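Anthrone oxidase-like protein (Streptomyces ambofaciens, PDB 5F9P) is probably a C-C bond-cleaving oxygenase that opens ring B of an intermediate in atypical angucycline biosynthesis. Local coordinates at residues P21-K26 with G87-S92; Q146-Q151 with E187-Q192. All blocks are in the same frame, centred on the assembly; numbering follows the deposited sequence.

Contact 1. Residues P21-K26 with G87-S92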
loop_
_atom_site.group_PDB
_atom_site.type_symbol
_atom_site.label_atom_id
_atom_site.label_comp_id
_atom_site.label_asym_id
_atom_site.label_seq_id
_atom_site.Cartn_x
_atom_site.Cartn_y
_atom_site.Cartn_z
ATOM N N PRO A 21 16.069 -7.526 -10.277
ATOM C CA PRO A 21 16.251 -6.163 -9.775
ATOM C C PRO A 21 16.312 -5.164 -10.918
ATOM O O PRO A 21 16.016 -4.001 -10.688
ATOM C CB PRO A 21 17.597 -6.225 -9.041
ATOM C CG PRO A 21 18.309 -7.406 -9.631
ATOM C CD PRO A 21 17.242 -8.387 -10.025
ATOM N N GLU A 22 16.674 -5.609 -12.122
ATOM C CA GLU A 22 16.725 -4.710 -13.277
ATOM C C GLU A 22 15.319 -4.290 -13.689
ATOM O O GLU A 22 15.074 -3.126 -14.015
ATOM C CB GLU A 22 17.436 -5.364 -14.471
ATOM C CG GLU A 22 18.947 -5.528 -14.293
ATOM C CD GLU A 22 19.315 -6.760 -13.478
ATOM O OE1 GLU A 22 18.414 -7.572 -13.155
ATOM O OE2 GLU A 22 20.517 -6.916 -13.167
ATOM N N LYS A 23 14.394 -5.246 -13.683
ATOM C CA LYS A 23 13.014 -4.942 -14.002
ATOM C C LYS A 23 12.376 -4.090 -12.906
ATOM O O LYS A 23 11.494 -3.281 -13.187
ATOM C CB LYS A 23 12.206 -6.217 -14.242
ATOM C CG LYS A 23 12.595 -6.969 -15.519
ATOM C CD LYS A 23 11.774 -8.245 -15.644
ATOM C CE LYS A 23 12.278 -9.159 -16.740
ATOM N NZ LYS A 23 11.554 -10.455 -16.647
ATOM N N GLN A 24 12.823 -4.257 -11.665
ATOM C CA GLN A 24 12.339 -3.391 -10.597
ATOM C C GLN A 24 12.758 -1.943 -10.831
ATOM O O GLN A 24 11.955 -1.028 -10.680
ATOM C CB GLN A 24 12.806 -3.848 -9.215
ATOM C CG GLN A 24 12.327 -2.904 -8.108
ATOM C CD GLN A 24 12.572 -3.448 -6.724
ATOM O OE1 GLN A 24 12.373 -4.633 -6.476
ATOM N NE2 GLN A 24 13.001 -2.584 -5.809
ATOM N N GLY A 25 14.020 -1.731 -11.184
ATOM C CA GLY A 25 14.484 -0.381 -11.460
ATOM C C GLY A 25 13.696 0.250 -12.599
ATOM O O GLY A 25 13.364 1.455 -12.577
ATOM N N LYS A 26 13.402 -0.564 -13.607
ATOM C CA LYS A 26 12.636 -0.110 -14.764
ATOM C C LYS A 26 11.198 0.222 -14.383
ATOM O O LYS A 26 10.649 1.224 -14.838
ATOM C CB LYS A 26 12.670 -1.156 -15.884
ATOM C CG LYS A 26 11.972 -0.699 -17.165
ATOM C CD LYS A 26 12.768 -1.090 -18.405
ATOM C CE LYS A 26 13.150 -2.572 -18.364
ATOM N NZ LYS A 26 13.799 -3.046 -19.629
ATOM N N GLY A 87 3.193 -4.707 -18.309
ATOM C CA GLY A 87 2.984 -6.126 -18.523
ATOM C C GLY A 87 4.290 -6.842 -18.818
ATOM O O GLY A 87 4.525 -7.948 -18.340
ATOM N N GLU A 88 5.148 -6.195 -19.600
ATOM C CA GLU A 88 6.391 -6.806 -20.064
ATOM C C GLU A 88 7.476 -6.914 -18.988
ATOM O O GLU A 88 8.401 -7.713 -19.113
ATOM C CB GLU A 88 6.920 -6.041 -21.280
ATOM C CG GLU A 88 5.916 -6.001 -22.411
ATOM C CD GLU A 88 6.310 -5.071 -23.528
ATOM O OE1 GLU A 88 7.367 -4.399 -23.414
ATOM O OE2 GLU A 88 5.552 -5.018 -24.525
ATOM N N ILE A 89 7.374 -6.125 -17.927
ATOM C CA ILE A 89 8.403 -6.178 -16.887
ATOM C C ILE A 89 7.903 -6.652 -15.520
ATOM O O ILE A 89 8.583 -6.473 -14.508
ATOM C CB ILE A 89 9.102 -4.829 -16.732
ATOM C CG1 ILE A 89 8.066 -3.721 -16.500
ATOM C CG2 ILE A 89 9.931 -4.535 -17.968
ATOM C CD1 ILE A 89 8.688 -2.359 -16.310
ATOM N N THR A 90 6.718 -7.250 -15.498
ATOM C CA THR A 90 6.122 -7.739 -14.257
ATOM C C THR A 90 5.696 -9.198 -14.369
ATOM O O THR A 90 5.463 -9.715 -15.463
ATOM C CB THR A 90 4.879 -6.910 -13.849
ATOM O OG1 THR A 90 3.910 -6.947 -14.902
ATOM C CG2 THR A 90 5.258 -5.462 -13.566
ATOM N N THR A 91 5.598 -9.858 -13.224
ATOM C CA THR A 91 5.057 -11.200 -13.176
ATOM C C THR A 91 3.594 -11.130 -12.767
ATOM O O THR A 91 2.824 -12.059 -13.014
ATOM C CB THR A 91 5.842 -12.070 -12.188
ATOM O OG1 THR A 91 6.003 -11.347 -10.960
ATOM C CG2 THR A 91 7.232 -12.416 -12.768
ATOM N N SER A 92 3.215 -10.027 -12.132
ATOM C CA SER A 92 1.806 -9.763 -11.844
ATOM C C SER A 92 1.520 -8.274 -11.631
ATOM O O SER A 92 2.412 -7.483 -11.288
ATOM C CB SER A 92 1.328 -10.551 -10.619
ATOM O OG SER A 92 1.841 -9.992 -9.416
#

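Contact 2. Residues Q146-Q151 with E187-Q192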
loop_
_atom_site.group_PDB
_atom_site.type_symbol
_atom_site.label_atom_id
_atom_site.label_comp_id
_atom_site.label_asym_id
_atom_site.label_seq_id
_atom_site.Cartn_x
_atom_site.Cartn_y
_atom_site.Cartn_z
ATOM N N GLN A 146 -5.340 -4.577 17.014
ATOM C CA GLN A 146 -3.899 -4.420 17.182
ATOM C C GLN A 146 -3.467 -3.090 17.816
ATOM O O GLN A 146 -2.409 -2.542 17.500
ATOM C CB GLN A 146 -3.184 -4.650 15.852
ATOM C CG GLN A 146 -3.463 -6.036 15.273
ATOM C CD GLN A 146 -2.476 -6.423 14.193
ATOM O OE1 GLN A 146 -1.609 -7.269 14.408
ATOM N NE2 GLN A 146 -2.610 -5.817 13.021
ATOM N N ALA A 147 -4.285 -2.581 18.725
ATOM C CA ALA A 147 -3.916 -1.380 19.460
ATOM C C ALA A 147 -2.554 -1.559 20.145
ATOM O O ALA A 147 -1.827 -0.590 20.344
ATOM C CB ALA A 147 -5.002 -1.027 20.483
ATOM N N PHE A 148 -2.197 -2.795 20.487
ATOM C CA PHE A 148 -0.937 -3.044 21.191
ATOM C C PHE A 148 0.275 -2.571 20.389
ATOM O O PHE A 148 1.342 -2.342 20.953
ATOM C CB PHE A 148 -0.759 -4.541 21.499
ATOM C CG PHE A 148 -0.534 -5.373 20.268
ATOM C CD1 PHE A 148 -1.608 -5.914 19.573
ATOM C CD2 PHE A 148 0.751 -5.575 19.778
ATOM C CE1 PHE A 148 -1.404 -6.667 18.418
ATOM C CE2 PHE A 148 0.962 -6.320 18.628
ATOM C CZ PHE A 148 -0.117 -6.867 17.943
ATOM N N LEU A 149 0.125 -2.462 19.071
ATOM C CA LEU A 149 1.255 -2.114 18.208
ATOM C C LEU A 149 1.900 -0.797 18.627
ATOM O O LEU A 149 3.113 -0.650 18.558
ATOM C CB LEU A 149 0.823 -2.032 16.743
ATOM C CG LEU A 149 0.600 -3.324 15.949
ATOM C CD1 LEU A 149 -0.027 -2.967 14.610
ATOM C CD2 LEU A 149 1.910 -4.095 15.767
ATOM N N ALA A 150 1.079 0.155 19.063
ATOM C CA ALA A 150 1.569 1.483 19.427
ATOM C C ALA A 150 2.641 1.448 20.514
ATOM O O ALA A 150 3.395 2.411 20.673
ATOM C CB ALA A 150 0.412 2.388 19.849
ATOM N N GLN A 151 2.713 0.350 21.262
ATOM C CA GLN A 151 3.731 0.224 22.295
ATOM C C GLN A 151 4.869 -0.718 21.904
ATOM O O GLN A 151 5.775 -0.958 22.688
ATOM C CB GLN A 151 3.109 -0.163 23.640
ATOM C CG GLN A 151 2.348 0.987 24.320
ATOM C CD GLN A 151 0.981 1.224 23.713
ATOM O OE1 GLN A 151 0.586 2.366 23.443
ATOM N NE2 GLN A 151 0.239 0.143 23.503
ATOM N N GLU A 187 11.865 -6.584 11.812
ATOM C CA GLU A 187 12.133 -8.017 11.835
ATOM C C GLU A 187 12.210 -8.542 13.269
ATOM O O GLU A 187 11.842 -9.684 13.535
ATOM C CB GLU A 187 13.390 -8.346 11.025
ATOM C CG GLU A 187 13.256 -7.931 9.568
ATOM C CD GLU A 187 14.463 -8.292 8.740
ATOM O OE1 GLU A 187 15.563 -8.393 9.311
ATOM O OE2 GLU A 187 14.309 -8.478 7.516
ATOM N N ALA A 188 12.663 -7.696 14.192
ATOM C CA ALA A 188 12.630 -8.053 15.608
ATOM C C ALA A 188 11.203 -8.356 16.049
ATOM O O ALA A 188 10.954 -9.362 16.707
ATOM C CB ALA A 188 13.243 -6.951 16.467
ATOM N N TYR A 189 10.265 -7.485 15.688
ATOM C CA TYR A 189 8.853 -7.730 15.970
ATOM C C TYR A 189 8.318 -8.936 15.205
ATOM O O TYR A 189 7.748 -9.853 15.796
ATOM C CB TYR A 189 7.995 -6.494 15.656
ATOM C CG TYR A 189 6.508 -6.780 15.734
ATOM C CD1 TYR A 189 5.869 -6.915 16.963
ATOM C CD2 TYR A 189 5.743 -6.934 14.578
ATOM C CE1 TYR A 189 4.500 -7.181 17.043
ATOM C CE2 TYR A 189 4.383 -7.211 14.650
ATOM C CZ TYR A 189 3.769 -7.339 15.881
ATOM O OH TYR A 189 2.418 -7.611 15.941
ATOM N N ARG A 190 8.500 -8.930 13.889
ATOM C CA ARG A 190 8.007 -10.003 13.038
ATOM C C ARG A 190 8.357 -11.370 13.624
ATOM O O ARG A 190 7.522 -12.279 13.652
ATOM C CB ARG A 190 8.604 -9.881 11.637
ATOM C CG ARG A 190 8.130 -10.929 10.645
ATOM C CD ARG A 190 9.005 -10.933 9.388
ATOM N NE ARG A 190 10.369 -11.371 9.681
ATOM C CZ ARG A 190 11.396 -11.265 8.836
ATOM N NH1 ARG A 190 11.228 -10.719 7.631
ATOM N NH2 ARG A 190 12.600 -11.693 9.203
ATOM N N ASP A 191 9.591 -11.492 14.108
ATOM C CA ASP A 191 10.155 -12.790 14.466
ATOM C C ASP A 191 10.037 -13.136 15.948
ATOM O O ASP A 191 10.656 -14.101 16.397
ATOM C CB ASP A 191 11.629 -12.886 14.008
ATOM C CG ASP A 191 11.772 -12.880 12.485
ATOM O OD1 ASP A 191 10.819 -13.309 11.800
ATOM O OD2 ASP A 191 12.825 -12.437 11.966
ATOM N N GLN A 192 9.262 -12.367 16.713
ATOM C CA GLN A 192 9.073 -12.687 18.119
ATOM C C GLN A 192 8.653 -14.146 18.246
ATOM O O GLN A 192 7.825 -14.620 17.468
ATOM C CB GLN A 192 7.989 -11.814 18.748
ATOM C CG GLN A 192 8.395 -10.378 19.002
ATOM C CD GLN A 192 7.253 -9.540 19.544
ATOM O OE1 GLN A 192 6.076 -9.849 19.332
ATOM N NE2 GLN A 192 7.596 -8.462 20.245
#

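Contact 1. Residues P21-K26 with G87-S92
Ile89 fits against the first turns of helix 21-37, where Lys23 and Lys26, three residues apart, meet it with the carbon parts of their chains. The tight part centres on this isoleucine, which is buried and gives up the largest share of the 200 Å² covered between the segments. Its CD1 reaches Lys26 CG at 3.8 Å, while the other branch, CG2, meets Lys26 CE at the same separation. Both branches can touch one lysine because that chain leaves with CG anti to the backbone N (chi1 -176°) and then bends twice, crossing the isoleucine at a slant. Lys23 approaches the backbone instead: its CB lies 3.6 Å from Ile89 O, and CD passes 3.8 Å from the same oxygen. These are van der Waals contacts, and the carbonyl finds its hydrogen bond at Thr18 OG1. Toward solvent the packing thins out. Lys26 is exposed, and the extended Lys23 chain carries its ammonium to a salt bridge with Asp19, just before the helix. Ile89 also rests on Leu27 of helix 21-37, which extends the apolar surface. The contact thus joins the start of helix 21-37 to the turn between helix 76-88 and strand 92-105, where Thr91 and Ser92 both face Thr17 at the end of strand 10-17 in a classic beta bulge.

Contact 2. Residues Q146-Q151 with E187-Q192
Tyr189 brings its hydroxyl end against both Phe148 and Leu149, and the directions of these three side chains define the contact. The tyrosine and phenylalanine side chains approach at about a right angle. Tyr189 OH arrives at the edge of the Phe148 ring, near its plane, 3.3 Å from both CE2 and CZ, so the oxygen faces the ring's rim of C-H groups. The rings themselves come together at Phe148 CE2 and Tyr189 CE1, 4.0 Å apart. Leu149 also crosses the tyrosine at roughly a right angle, but with a methyl: CD2 lies 3.7 Å from Tyr189 CZ and 3.6 Å from Tyr189 OH. The same leucine supports the phenylalanine, since its CG sits over one face of that ring, toward the rim. Reach comes mainly from the tyrosine, whose CG is anti to the backbone N (chi1 171°); the nearest CA atoms, those of Leu149 and Tyr189, are 9.7 Å apart. Outside the two segments, Arg201 makes a cation-pi contact with the tyrosine ring and also hydrogen-bonds to Tyr189 O, while Trp180 meets the ring with its plane turned by about 25°. At the helix end, Arg190 grips Asp191 side-on through NE and NH2, one nitrogen to each carboxylate oxygen. The whole is aromatic and aliphatic packing between a 3-10 turn leading into strand 155-167 and the end of helix 183-190, outside an eight-stranded barrel closed within a single chain, consistent with the dimeric alpha-beta barrel superfamily that includes antibiotic biosynthesis monooxygenases.

In the fold
Contacts 1 and 2 illustrate how one closed eight-stranded barrel carries separate patches of packing between its peripheral connections. Their centres are 32 Å apart and their nearest atoms about 15 Å, so they do not touch; each lies 18 to 19 Å from the centre of the chain. Both segments of contact 1 precede those of contact 2 in the sequence. Contact 1 borders strands 10-17 and 92-105, whereas contact 2 borders 155-167 and 172-180. A glycerol, probably from the crystallisation liquor, is hydrogen-bonded to Gln146 beside contact 2, but this alone does not identify a substrate pocket.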